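Long-range contacts in lovastatin nonaketide synthase, polyketide synthase component (Aspergillus terreus, PDB 7CPX), which builds dihydromonacolin L, the polyketide precursor of lovastatin, from nine malonyl-CoA units, using NADPH for reduction and S-adenosylmethionine for methylation: residues S16-P21 and E246-V251; I44-F49 and I211-F217; R231-W235 and A319-G323; G274-D278 and A291-L295; V358-V364 and P391-F395. The protein carries 2 engineered substitutions. All coordinates share one frame; numbering follows the deposited sequence.

In the fold
All five contacts lie in the ketosynthase and are largely buried. Contact 1 is the only strand-to-strand pairing, a ladder of backbone hydrogen bonds in the N-terminal half. Contact 4 packs strand against helix in the C-terminal half, with one helix side turned to the surface. Contact 2 sets a loop against the start of helix 214-222 by aromatic packing; contacts 3 and 5 join loops, by van der Waals contact with glycines and by an asparagine amide. E246 of contact 1 bridges to R48 of contact 2, while H320 of contact 3 meets S360 and K362 of contact 5; the centres of contacts 3 and 5 are about 7 Å apart. Contacts 2 and 4 also reach the second subunit.

Contact 1: residues S16-P21 and E246-V251; sequences SGCRFP and EAVCSV
F20 and A247 meet at the end of an antiparallel strand pair, methyl against ring. The F20 side chain starts beside its backbone N (chi1 -87°), which swings the ring back along the strand. Beyond CB, its CG, CD2 and CE2 ride over the methyl of A247, with CE2 to A247 CB at 3.7 Å. This methyl stands almost over the ring centre, 12° off the normal, and makes a CH-pi contact. On the other limb, CE1 reaches CB of C249 at 3.7 Å, and that carbon lies near the ring plane. CZ, at the tip, touches both CB atoms, 3.9 Å from A247 and 4.0 Å from C249. SG of C249 lies farther out at the ring edge, in a sulfur-aromatic contact, and 4.1 Å from SG of C18.

The backbones are joined by two pairs of hydrogen bonds: G17 with S250, and R19 with V248, where R19 N to V248 O measures 2.9 Å. C18 faces C249 in a non-hydrogen-bonded pair between them. Beyond the ladder, CD of P21 lies against O of E246. R19 and V248 point to the other side of the sheet, toward helix 97-113, where R19 forms salt bridges with E104 and E108. F20, C18 and C249 instead face helix 369-386. Two sheet strands running antiparallel, 11-19 beside 247-255, with helices packed on both faces, are typical of the N-terminal half of a thiolase fold, whose strand order is 3-2-4-5-1.

Contact 2: residues I44-F49 and I211-F217; sequences IPKERF and ILGPMTF
R48 and I211 converge on one carboxylate oxygen, OE2 of E246, which takes a salt bridge from NH2 of R48 and accepts a hydrogen bond from N of I211, tying the two segments together. R48 bends twice and lays its guanidinium face over O of I211, at too poor an angle for a hydrogen bond. CD2 of L212 approaches the guanidinium edge. Within the 44-49 loop, O of P45 accepts from N of R48 at 2.9 Å and from N of F49, closing a turn.

The F49 ring, whose CG lies between backbone N and carbonyl carbon (chi1 75°), reaches into the turn before helix 214-222. Backbone of G213 and P214 covers one face, and CG2 of I44 lies over the opposite one. The edge of F49 is turned toward the face of F217 in an offset edge-to-face pair, with centroids 5.3 Å apart and planes at 62°. CE2 of F49 abuts CG2 of I211 at 3.4 Å, while CD1 of I44 meets CZ of F217 at 3.7 Å.

Around this cluster, A70 of strand 69-70 touches I44, I211 and F217, helix 941-947 covers F49 and P214 through L947, and L144 of the second subunit packs on P214.

Contact 3: residues R231-W235 and A319-G323; sequences RSRMW and AHGTG
The ketosynthase active-site loop, AHGTG with the predicted catalytic H320, is backed here by the loop 231-235, and M234 lies along A319 and G321. CG of M234 is anti to the backbone N (chi1 170°), which lays the extended chain along G321 toward A319. CG lies 3.5 Å from CA of G321, SD follows 3.8 Å from that same CA, and CE ends against CB of A319 at 3.6 Å. The methyl of M234 is also centred over the indole of its neighbour W235, whose CZ2 touches CB of A319 more loosely at 4.3 Å.

At the other end the two backbones come close. CA of G323 makes a CA-H...O contact with O of R233 at 3.2 Å, with an angle of 128° at the hydrogen. S232 rests its CB on O of T322 at 3.3 Å, and its OG accepts a hydrogen bond from N of A243. S232 and R233 each centre an inverse gamma turn, bending the 231-235 loop. T322 turns away from this loop; its CG2 lies over the face of the H320 imidazole, and its side chain also touches H367.

Strand 356-358 lies next to the join, with V358 against M234, W235 and A319, while helix 327-339 flanks it through A332 on W235 and E331 on A319.

Contact 4: residues G274-D278 and A291-L295; sequences GVNQD and AQEAL
N276 and L295 interlock where the first strand of the C-terminal thiolase-fold half passes the helix that follows it. The strand 274-277 and helix 291-295 run nearly antiparallel, at 159°, with axes 7.9 Å apart.

The packed side of the helix is formed by A291 and L295, one turn apart. CB of L295 sits 3.4 Å from OD1 of N276, and its CD1 reaches along the strand to O of G274 at 3.3 Å. The amide of N276 extends between the two helix residues, placing ND2 2.7 Å from O of A291. That oxygen already receives N of L295 in the helical bond of 2.9 Å. Nearer the strand end, CB of A291 rests against OD1 of D278. N440, on the adjacent strand 439-446, gives its ND2 to both N276 OD1 and D278 OD1, fixing the polar ends that face the helix.

The outward side of the helix is much looser. A294 is exposed; E293, partly exposed, points away from the strand and forms a salt bridge with K297. The far face of the strand, by contrast, is buried again: V275 packs onto helix 183-196 and P173 of the second subunit. Q277, on that face too, bonds to G437 and T439, and its NE2 donates to O of D278 at 2.9 Å, in the carbonyl plane on a lone pair, with an N-H...O angle of 152°.

Contact 5: residues V358-V364 and P391-F395; sequences VGSAKTV and PNLLF
N392 pushes its amide into the bend at G359 and S360. OD1 accepts the backbone N of S360 at 2.8 Å, but the 125° angle makes the bond weak. The same oxygen lies 3.1 Å from CA of G359, and ND2 passes alongside that CA on its way to O of P412, its hydrogen-bond partner. CG of N392 stands beside its backbone N (chi1 -61°), directing the amide toward the bend.

T363 crosses the base of this amide, with OG1 3.5 Å from both CA and CB of N392. Its hydroxyl donates to O of S360 at 2.8 Å, nearly along the C=O axis. N of T363 binds that oxygen too, so two donors from one residue hold the turn closed behind the asparagine. Farther along, CD2 of L394 packs on O of T363, and CG2 of V364 meets CB of L393 at 4.2 Å.

In the next shell, NZ of K362 folds back to OG of S360 at 2.8 Å, both groups also bind O of H320, and E318 receives N of A361; together they hold the turn. Separately, K379 of helix 369-386 binds O of P391. N392 touches this loop on the side away from the amino group of K362. The segment 358-364 belongs to the GSxKxxxGH motif of ketosynthases, which ends in the predicted catalytic H367.

Contact 1: residues S16-P21 and E246-V251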
# COMPACT_ATOMS: atom_id res chain seq x y z
N SER A 16 26.01 35.18 -23.81
CA SER A 16 25.51 34.36 -22.72
C SER A 16 24.00 34.24 -22.81
O SER A 16 23.32 35.12 -23.33
CB SER A 16 25.92 34.93 -21.36
OG SER A 16 25.45 36.26 -21.21
N GLY A 17 23.50 33.13 -22.29
CA GLY A 17 22.07 32.92 -22.16
C GLY A 17 21.76 32.41 -20.77
O GLY A 17 22.37 31.45 -20.30
N CYS A 18 20.80 33.05 -20.12
CA CYS A 18 20.57 32.83 -18.70
C CYS A 18 19.11 32.56 -18.42
O CYS A 18 18.23 33.25 -18.94
CB CYS A 18 21.03 34.05 -17.89
SG CYS A 18 22.82 34.29 -17.87
N ARG A 19 18.86 31.54 -17.60
CA ARG A 19 17.57 31.29 -16.96
C ARG A 19 17.89 31.27 -15.48
O ARG A 19 18.25 30.23 -14.93
CB ARG A 19 16.94 30.00 -17.43
CG ARG A 19 16.61 29.96 -18.90
CD ARG A 19 15.50 30.93 -19.26
NE ARG A 19 15.10 30.78 -20.65
CZ ARG A 19 14.26 29.85 -21.08
NH1 ARG A 19 13.69 28.99 -20.26
NH2 ARG A 19 13.98 29.79 -22.38
N PHE A 20 17.78 32.43 -14.84
CA PHE A 20 18.14 32.60 -13.45
C PHE A 20 16.92 33.04 -12.64
O PHE A 20 15.99 33.64 -13.19
CB PHE A 20 19.26 33.63 -13.29
CG PHE A 20 20.63 33.06 -13.41
CD1 PHE A 20 21.11 32.62 -14.63
CD2 PHE A 20 21.45 32.96 -12.31
CE1 PHE A 20 22.37 32.09 -14.75
CE2 PHE A 20 22.72 32.43 -12.41
CZ PHE A 20 23.18 31.99 -13.63
N PRO A 21 16.90 32.75 -11.35
CA PRO A 21 15.71 33.04 -10.55
C PRO A 21 15.48 34.54 -10.44
O PRO A 21 16.41 35.34 -10.48
CB PRO A 21 16.03 32.41 -9.20
CG PRO A 21 17.51 32.46 -9.10
CD PRO A 21 18.03 32.31 -10.50
N GLU A 246 17.75 27.56 -8.56
CA GLU A 246 17.54 27.05 -9.91
C GLU A 246 18.15 28.02 -10.90
O GLU A 246 17.74 29.18 -10.98
CB GLU A 246 16.06 26.86 -10.21
CG GLU A 246 15.41 25.72 -9.47
CD GLU A 246 14.09 25.34 -10.10
OE1 GLU A 246 13.48 26.20 -10.77
OE2 GLU A 246 13.66 24.17 -9.94
N ALA A 247 19.12 27.55 -11.68
CA ALA A 247 19.74 28.39 -12.69
C ALA A 247 20.29 27.52 -13.81
O ALA A 247 20.85 26.44 -13.56
CB ALA A 247 20.86 29.25 -12.09
N VAL A 248 20.11 27.99 -15.03
CA VAL A 248 20.68 27.37 -16.22
C VAL A 248 21.41 28.46 -16.98
O VAL A 248 20.78 29.39 -17.49
CB VAL A 248 19.62 26.70 -17.10
CG1 VAL A 248 20.28 26.03 -18.29
CG2 VAL A 248 18.83 25.69 -16.29
N CYS A 249 22.73 28.35 -17.06
CA CYS A 249 23.56 29.35 -17.71
C CYS A 249 24.28 28.72 -18.89
O CYS A 249 24.62 27.54 -18.86
CB CYS A 249 24.58 29.94 -16.73
SG CYS A 249 25.58 31.28 -17.41
N SER A 250 24.50 29.52 -19.92
CA SER A 250 25.31 29.12 -21.06
C SER A 250 26.18 30.30 -21.45
O SER A 250 25.69 31.43 -21.53
CB SER A 250 24.44 28.67 -22.24
OG SER A 250 23.60 27.60 -21.87
N VAL A 251 27.46 30.04 -21.70
CA VAL A 251 28.42 31.08 -22.01
C VAL A 251 29.21 30.64 -23.23
O VAL A 251 29.85 29.59 -23.22
CB VAL A 251 29.36 31.36 -20.82
CG1 VAL A 251 30.66 31.96 -21.29
CG2 VAL A 251 28.68 32.27 -19.82

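Contact 2: residues I44-F49 and I211-F217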
# COMPACT_ATOMS: atom_id res chain seq x y z
N ILE A 44 9.46 26.64 -2.05
CA ILE A 44 9.47 25.72 -3.18
C ILE A 44 8.05 25.62 -3.73
O ILE A 44 7.17 25.09 -3.04
CB ILE A 44 10.00 24.34 -2.79
CG1 ILE A 44 11.34 24.44 -2.05
CG2 ILE A 44 10.16 23.47 -4.02
CD1 ILE A 44 12.40 25.20 -2.80
N PRO A 45 7.78 26.11 -4.94
CA PRO A 45 6.41 26.06 -5.45
C PRO A 45 5.89 24.64 -5.52
O PRO A 45 6.62 23.70 -5.84
CB PRO A 45 6.52 26.69 -6.84
CG PRO A 45 7.77 27.49 -6.81
CD PRO A 45 8.69 26.76 -5.89
N LYS A 46 4.60 24.48 -5.20
CA LYS A 46 3.99 23.16 -5.28
C LYS A 46 4.02 22.62 -6.70
O LYS A 46 3.96 21.40 -6.90
CB LYS A 46 2.55 23.22 -4.77
CG LYS A 46 2.42 23.79 -3.36
CD LYS A 46 0.96 23.99 -2.98
CE LYS A 46 0.84 24.71 -1.64
NZ LYS A 46 -0.58 25.00 -1.29
N GLU A 47 4.12 23.50 -7.69
CA GLU A 47 4.24 23.05 -9.07
C GLU A 47 5.50 22.23 -9.28
O GLU A 47 5.54 21.35 -10.15
CB GLU A 47 4.23 24.25 -10.02
CG GLU A 47 2.99 25.13 -9.89
CD GLU A 47 3.04 26.35 -10.79
OE1 GLU A 47 4.05 26.52 -11.50
OE2 GLU A 47 2.07 27.13 -10.78
N ARG A 48 6.54 22.49 -8.49
CA ARG A 48 7.79 21.74 -8.57
C ARG A 48 7.73 20.52 -7.65
O ARG A 48 7.80 19.38 -8.11
CB ARG A 48 8.97 22.64 -8.20
CG ARG A 48 8.84 24.07 -8.70
CD ARG A 48 8.71 24.12 -10.21
NE ARG A 48 9.90 23.58 -10.84
CZ ARG A 48 11.00 24.27 -11.08
NH1 ARG A 48 11.09 25.56 -10.78
NH2 ARG A 48 12.05 23.66 -11.63
N PHE A 49 7.60 20.77 -6.35
CA PHE A 49 7.28 19.73 -5.38
C PHE A 49 6.95 20.40 -4.05
O PHE A 49 7.65 21.32 -3.62
CB PHE A 49 8.43 18.73 -5.23
CG PHE A 49 9.60 19.24 -4.43
CD1 PHE A 49 9.62 19.12 -3.06
CD2 PHE A 49 10.68 19.81 -5.07
CE1 PHE A 49 10.69 19.59 -2.32
CE2 PHE A 49 11.76 20.28 -4.34
CZ PHE A 49 11.76 20.16 -2.97
N ILE A 211 15.46 22.48 -9.46
CA ILE A 211 14.78 21.94 -8.30
C ILE A 211 13.50 21.27 -8.77
O ILE A 211 12.44 21.91 -8.87
CB ILE A 211 14.50 23.05 -7.27
CG1 ILE A 211 15.80 23.47 -6.60
CG2 ILE A 211 13.49 22.57 -6.24
CD1 ILE A 211 15.76 24.84 -5.99
N LEU A 212 13.58 19.97 -9.06
CA LEU A 212 12.45 19.20 -9.54
C LEU A 212 12.00 18.13 -8.57
O LEU A 212 10.88 17.63 -8.71
CB LEU A 212 12.80 18.54 -10.88
CG LEU A 212 13.53 19.42 -11.89
CD1 LEU A 212 14.15 18.57 -12.99
CD2 LEU A 212 12.59 20.45 -12.48
N GLY A 213 12.83 17.78 -7.59
CA GLY A 213 12.49 16.78 -6.62
C GLY A 213 13.14 17.04 -5.28
O GLY A 213 14.10 17.81 -5.17
N PRO A 214 12.63 16.39 -4.23
CA PRO A 214 13.20 16.59 -2.89
C PRO A 214 14.50 15.84 -2.67
O PRO A 214 15.15 16.06 -1.64
CB PRO A 214 12.10 16.08 -1.97
CG PRO A 214 11.43 15.02 -2.78
CD PRO A 214 11.48 15.47 -4.21
N MET A 215 14.89 14.96 -3.59
CA MET A 215 16.08 14.14 -3.42
C MET A 215 17.27 14.98 -2.97
O MET A 215 17.88 14.72 -1.92
CB MET A 215 16.42 13.41 -4.72
CG MET A 215 15.30 12.72 -5.48
SD MET A 215 14.60 11.30 -4.62
CE MET A 215 16.01 10.20 -4.54
N THR A 216 17.61 16.00 -3.76
CA THR A 216 18.76 16.83 -3.43
C THR A 216 18.56 17.54 -2.10
O THR A 216 19.49 17.63 -1.29
CB THR A 216 19.01 17.86 -4.55
OG1 THR A 216 20.18 18.65 -4.31
CG2 THR A 216 17.76 18.65 -4.99
N PHE A 217 17.35 18.06 -1.85
CA PHE A 217 17.10 18.77 -0.60
C PHE A 217 17.30 17.85 0.59
O PHE A 217 17.98 18.21 1.56
CB PHE A 217 15.69 19.36 -0.60
CG PHE A 217 15.55 20.58 -1.46
CD1 PHE A 217 15.27 20.46 -2.81
CD2 PHE A 217 15.70 21.84 -0.93
CE1 PHE A 217 15.14 21.57 -3.60
CE2 PHE A 217 15.57 22.96 -1.72
CZ PHE A 217 15.29 22.83 -3.06

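Contact 3: residues R231-W235 and A319-G323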
# COMPACT_ATOMS: atom_id res chain seq x y z
N ARG A 231 18.53 31.05 2.73
CA ARG A 231 19.34 32.03 2.03
C ARG A 231 20.81 31.76 2.30
O ARG A 231 21.20 31.43 3.43
CB ARG A 231 18.98 33.45 2.45
CG ARG A 231 17.56 33.84 2.08
CD ARG A 231 17.23 35.25 2.51
NE ARG A 231 15.86 35.61 2.17
CZ ARG A 231 14.79 35.28 2.89
NH1 ARG A 231 14.91 34.57 4.01
NH2 ARG A 231 13.59 35.66 2.49
N SER A 232 21.63 31.89 1.26
CA SER A 232 23.08 31.68 1.37
C SER A 232 23.71 32.96 1.90
O SER A 232 24.18 33.81 1.15
CB SER A 232 23.67 31.30 0.02
OG SER A 232 23.06 30.12 -0.49
N ARG A 233 23.71 33.10 3.22
CA ARG A 233 24.26 34.28 3.88
C ARG A 233 25.78 34.19 3.83
O ARG A 233 26.43 33.67 4.74
CB ARG A 233 23.75 34.40 5.31
CG ARG A 233 22.25 34.58 5.41
CD ARG A 233 21.82 34.87 6.84
NE ARG A 233 20.86 35.97 6.90
CZ ARG A 233 19.55 35.83 6.75
NH1 ARG A 233 19.00 34.64 6.52
NH2 ARG A 233 18.77 36.90 6.82
N MET A 234 26.35 34.71 2.75
CA MET A 234 27.79 34.65 2.55
C MET A 234 28.52 35.39 3.66
O MET A 234 28.25 36.57 3.92
CB MET A 234 28.15 35.25 1.19
CG MET A 234 29.64 35.47 0.97
SD MET A 234 29.97 36.24 -0.62
CE MET A 234 31.70 36.65 -0.43
N TRP A 235 29.44 34.70 4.33
CA TRP A 235 30.35 35.27 5.32
C TRP A 235 29.62 35.99 6.44
O TRP A 235 30.25 36.77 7.18
CB TRP A 235 31.35 36.22 4.66
CG TRP A 235 32.26 35.58 3.65
CD1 TRP A 235 32.12 34.35 3.09
CD2 TRP A 235 33.45 36.14 3.09
NE1 TRP A 235 33.14 34.10 2.21
CE2 TRP A 235 33.97 35.19 2.19
CE3 TRP A 235 34.12 37.35 3.25
CZ2 TRP A 235 35.14 35.42 1.46
CZ3 TRP A 235 35.27 37.58 2.53
CH2 TRP A 235 35.77 36.62 1.65
N ALA A 319 33.29 35.22 -4.88
CA ALA A 319 33.61 34.10 -4.01
C ALA A 319 32.54 33.02 -4.11
O ALA A 319 31.40 33.27 -4.50
CB ALA A 319 33.75 34.57 -2.57
N HIS A 320 32.95 31.80 -3.76
CA HIS A 320 31.98 30.72 -3.60
C HIS A 320 30.84 31.16 -2.70
O HIS A 320 29.66 30.99 -3.04
CB HIS A 320 32.68 29.48 -3.05
CG HIS A 320 31.89 28.22 -3.20
ND1 HIS A 320 31.03 28.01 -4.26
CD2 HIS A 320 31.83 27.11 -2.44
CE1 HIS A 320 30.48 26.81 -4.14
NE2 HIS A 320 30.95 26.25 -3.04
N GLY A 321 31.16 31.73 -1.54
CA GLY A 321 30.20 32.40 -0.69
C GLY A 321 28.87 31.67 -0.57
O GLY A 321 27.83 32.22 -0.94
N THR A 322 28.90 30.45 -0.06
CA THR A 322 27.71 29.63 0.05
C THR A 322 26.96 29.82 1.36
O THR A 322 25.85 29.30 1.50
CB THR A 322 28.07 28.15 -0.11
OG1 THR A 322 28.81 27.72 1.04
CG2 THR A 322 28.91 27.94 -1.34
N GLY A 323 27.53 30.57 2.30
CA GLY A 323 26.90 30.72 3.60
C GLY A 323 27.10 29.55 4.54
O GLY A 323 26.43 29.49 5.57

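Contact 4: residues G274-D278 and A291-L295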
# COMPACT_ATOMS: atom_id res chain seq x y z
N GLY A 274 42.05 28.33 -13.62
CA GLY A 274 42.68 27.19 -13.00
C GLY A 274 41.69 26.36 -12.20
O GLY A 274 40.68 26.87 -11.72
N VAL A 275 41.99 25.08 -12.07
CA VAL A 275 41.18 24.15 -11.30
C VAL A 275 42.11 23.34 -10.41
O VAL A 275 43.10 22.78 -10.89
CB VAL A 275 40.35 23.22 -12.20
CG1 VAL A 275 39.53 22.26 -11.36
CG2 VAL A 275 39.46 24.03 -13.11
N ASN A 276 41.79 23.29 -9.12
CA ASN A 276 42.54 22.50 -8.15
C ASN A 276 41.55 21.83 -7.22
O ASN A 276 40.33 22.04 -7.30
CB ASN A 276 43.55 23.37 -7.39
CG ASN A 276 43.13 23.68 -5.97
OD1 ASN A 276 41.98 24.05 -5.71
ND2 ASN A 276 44.06 23.53 -5.04
N GLN A 277 42.07 21.01 -6.31
CA GLN A 277 41.26 20.18 -5.44
C GLN A 277 41.75 20.29 -4.01
O GLN A 277 42.93 20.56 -3.77
CB GLN A 277 41.29 18.72 -5.92
CG GLN A 277 40.74 17.71 -4.95
CD GLN A 277 39.27 17.87 -4.68
OE1 GLN A 277 38.49 18.19 -5.57
NE2 GLN A 277 38.88 17.63 -3.43
N ASP A 278 40.84 20.08 -3.07
CA ASP A 278 41.20 20.05 -1.66
C ASP A 278 41.77 18.69 -1.28
O ASP A 278 41.27 17.65 -1.71
CB ASP A 278 39.99 20.37 -0.79
CG ASP A 278 39.40 21.73 -1.08
OD1 ASP A 278 40.17 22.64 -1.45
OD2 ASP A 278 38.17 21.89 -0.94
N ALA A 291 44.35 24.87 -0.15
CA ALA A 291 44.16 24.43 -1.53
C ALA A 291 43.62 25.56 -2.40
O ALA A 291 44.08 25.75 -3.53
CB ALA A 291 43.23 23.22 -1.57
N GLN A 292 42.65 26.31 -1.89
CA GLN A 292 42.08 27.40 -2.67
C GLN A 292 43.07 28.54 -2.85
O GLN A 292 43.12 29.17 -3.91
CB GLN A 292 40.80 27.90 -1.99
CG GLN A 292 39.72 26.84 -1.92
CD GLN A 292 38.61 27.20 -0.95
OE1 GLN A 292 38.58 28.31 -0.41
NE2 GLN A 292 37.70 26.27 -0.72
N GLU A 293 43.88 28.82 -1.82
CA GLU A 293 44.93 29.82 -1.96
C GLU A 293 45.93 29.40 -3.04
O GLU A 293 46.34 30.22 -3.87
CB GLU A 293 45.65 30.01 -0.63
CG GLU A 293 46.79 31.01 -0.66
CD GLU A 293 47.66 30.94 0.58
OE1 GLU A 293 47.33 30.15 1.49
OE2 GLU A 293 48.67 31.67 0.65
N ALA A 294 46.33 28.13 -3.03
CA ALA A 294 47.24 27.64 -4.06
C ALA A 294 46.59 27.73 -5.43
O ALA A 294 47.26 28.06 -6.42
CB ALA A 294 47.65 26.20 -3.75
N LEU A 295 45.29 27.43 -5.51
CA LEU A 295 44.58 27.55 -6.78
C LEU A 295 44.63 28.97 -7.31
O LEU A 295 44.92 29.21 -8.48
CB LEU A 295 43.13 27.10 -6.60
CG LEU A 295 42.15 27.49 -7.71
CD1 LEU A 295 42.61 26.96 -9.05
CD2 LEU A 295 40.76 26.99 -7.39

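Contact 5: residues V358-V364 and P391-F395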
# COMPACT_ATOMS: atom_id res chain seq x y z
N VAL A 358 34.69 41.29 -2.36
CA VAL A 358 34.33 39.89 -2.49
C VAL A 358 32.81 39.80 -2.42
O VAL A 358 32.20 40.23 -1.44
CB VAL A 358 34.98 39.02 -1.40
CG1 VAL A 358 34.83 37.56 -1.74
CG2 VAL A 358 36.44 39.39 -1.23
N GLY A 359 32.20 39.22 -3.46
CA GLY A 359 30.76 39.09 -3.48
C GLY A 359 30.29 37.90 -4.29
O GLY A 359 30.63 37.76 -5.47
N SER A 360 29.49 37.04 -3.67
CA SER A 360 29.01 35.82 -4.31
C SER A 360 27.62 36.05 -4.88
O SER A 360 26.73 36.56 -4.19
CB SER A 360 28.98 34.66 -3.32
OG SER A 360 28.53 33.47 -3.94
N ALA A 361 27.44 35.68 -6.15
CA ALA A 361 26.12 35.79 -6.77
C ALA A 361 25.09 34.94 -6.05
O ALA A 361 23.89 35.23 -6.14
CB ALA A 361 26.20 35.37 -8.24
N LYS A 362 25.53 33.91 -5.33
CA LYS A 362 24.61 33.00 -4.66
C LYS A 362 23.85 33.68 -3.53
O LYS A 362 22.88 33.10 -3.04
CB LYS A 362 25.40 31.80 -4.14
CG LYS A 362 26.21 31.11 -5.22
CD LYS A 362 27.21 30.13 -4.65
CE LYS A 362 28.44 30.03 -5.54
NZ LYS A 362 29.24 31.29 -5.56
N THR A 363 24.27 34.87 -3.11
CA THR A 363 23.47 35.63 -2.15
C THR A 363 22.23 36.21 -2.81
O THR A 363 21.24 36.50 -2.13
CB THR A 363 24.31 36.76 -1.54
OG1 THR A 363 24.75 37.64 -2.58
CG2 THR A 363 25.51 36.20 -0.82
N VAL A 364 22.26 36.39 -4.13
CA VAL A 364 21.17 37.01 -4.87
C VAL A 364 20.35 35.98 -5.62
O VAL A 364 19.12 35.99 -5.54
CB VAL A 364 21.73 38.08 -5.84
CG1 VAL A 364 20.60 38.75 -6.59
CG2 VAL A 364 22.56 39.10 -5.08
N PRO A 391 26.34 44.22 -5.44
CA PRO A 391 26.31 43.98 -4.00
C PRO A 391 25.90 42.54 -3.68
O PRO A 391 25.67 41.72 -4.57
CB PRO A 391 25.26 44.97 -3.51
CG PRO A 391 24.31 45.09 -4.64
CD PRO A 391 25.14 44.95 -5.89
N ASN A 392 25.83 42.25 -2.39
CA ASN A 392 25.36 40.97 -1.88
C ASN A 392 24.12 41.21 -1.04
O ASN A 392 24.14 42.02 -0.10
CB ASN A 392 26.44 40.28 -1.05
CG ASN A 392 27.68 39.97 -1.86
OD1 ASN A 392 27.96 38.82 -2.17
ND2 ASN A 392 28.42 41.01 -2.21
N LEU A 393 23.03 40.53 -1.39
CA LEU A 393 21.74 40.82 -0.77
C LEU A 393 21.75 40.48 0.72
O LEU A 393 21.20 41.23 1.53
CB LEU A 393 20.63 40.06 -1.49
CG LEU A 393 19.21 40.29 -0.99
CD1 LEU A 393 18.84 41.77 -1.06
CD2 LEU A 393 18.22 39.45 -1.79
N LEU A 394 22.36 39.36 1.10
CA LEU A 394 22.35 38.88 2.48
C LEU A 394 23.75 39.03 3.07
O LEU A 394 24.57 38.12 3.01
CB LEU A 394 21.88 37.42 2.56
CG LEU A 394 20.42 37.12 2.20
CD1 LEU A 394 19.47 38.16 2.80
CD2 LEU A 394 20.23 37.02 0.70
N PHE A 395 24.01 40.20 3.65
CA PHE A 395 25.22 40.42 4.44
C PHE A 395 24.92 41.55 5.42
O PHE A 395 24.94 42.72 5.03
CB PHE A 395 26.41 40.74 3.56
CG PHE A 395 27.67 41.02 4.33
CD1 PHE A 395 28.38 39.99 4.92
CD2 PHE A 395 28.14 42.31 4.46
CE1 PHE A 395 29.54 40.24 5.63
CE2 PHE A 395 29.30 42.57 5.17
CZ PHE A 395 30.00 41.54 5.76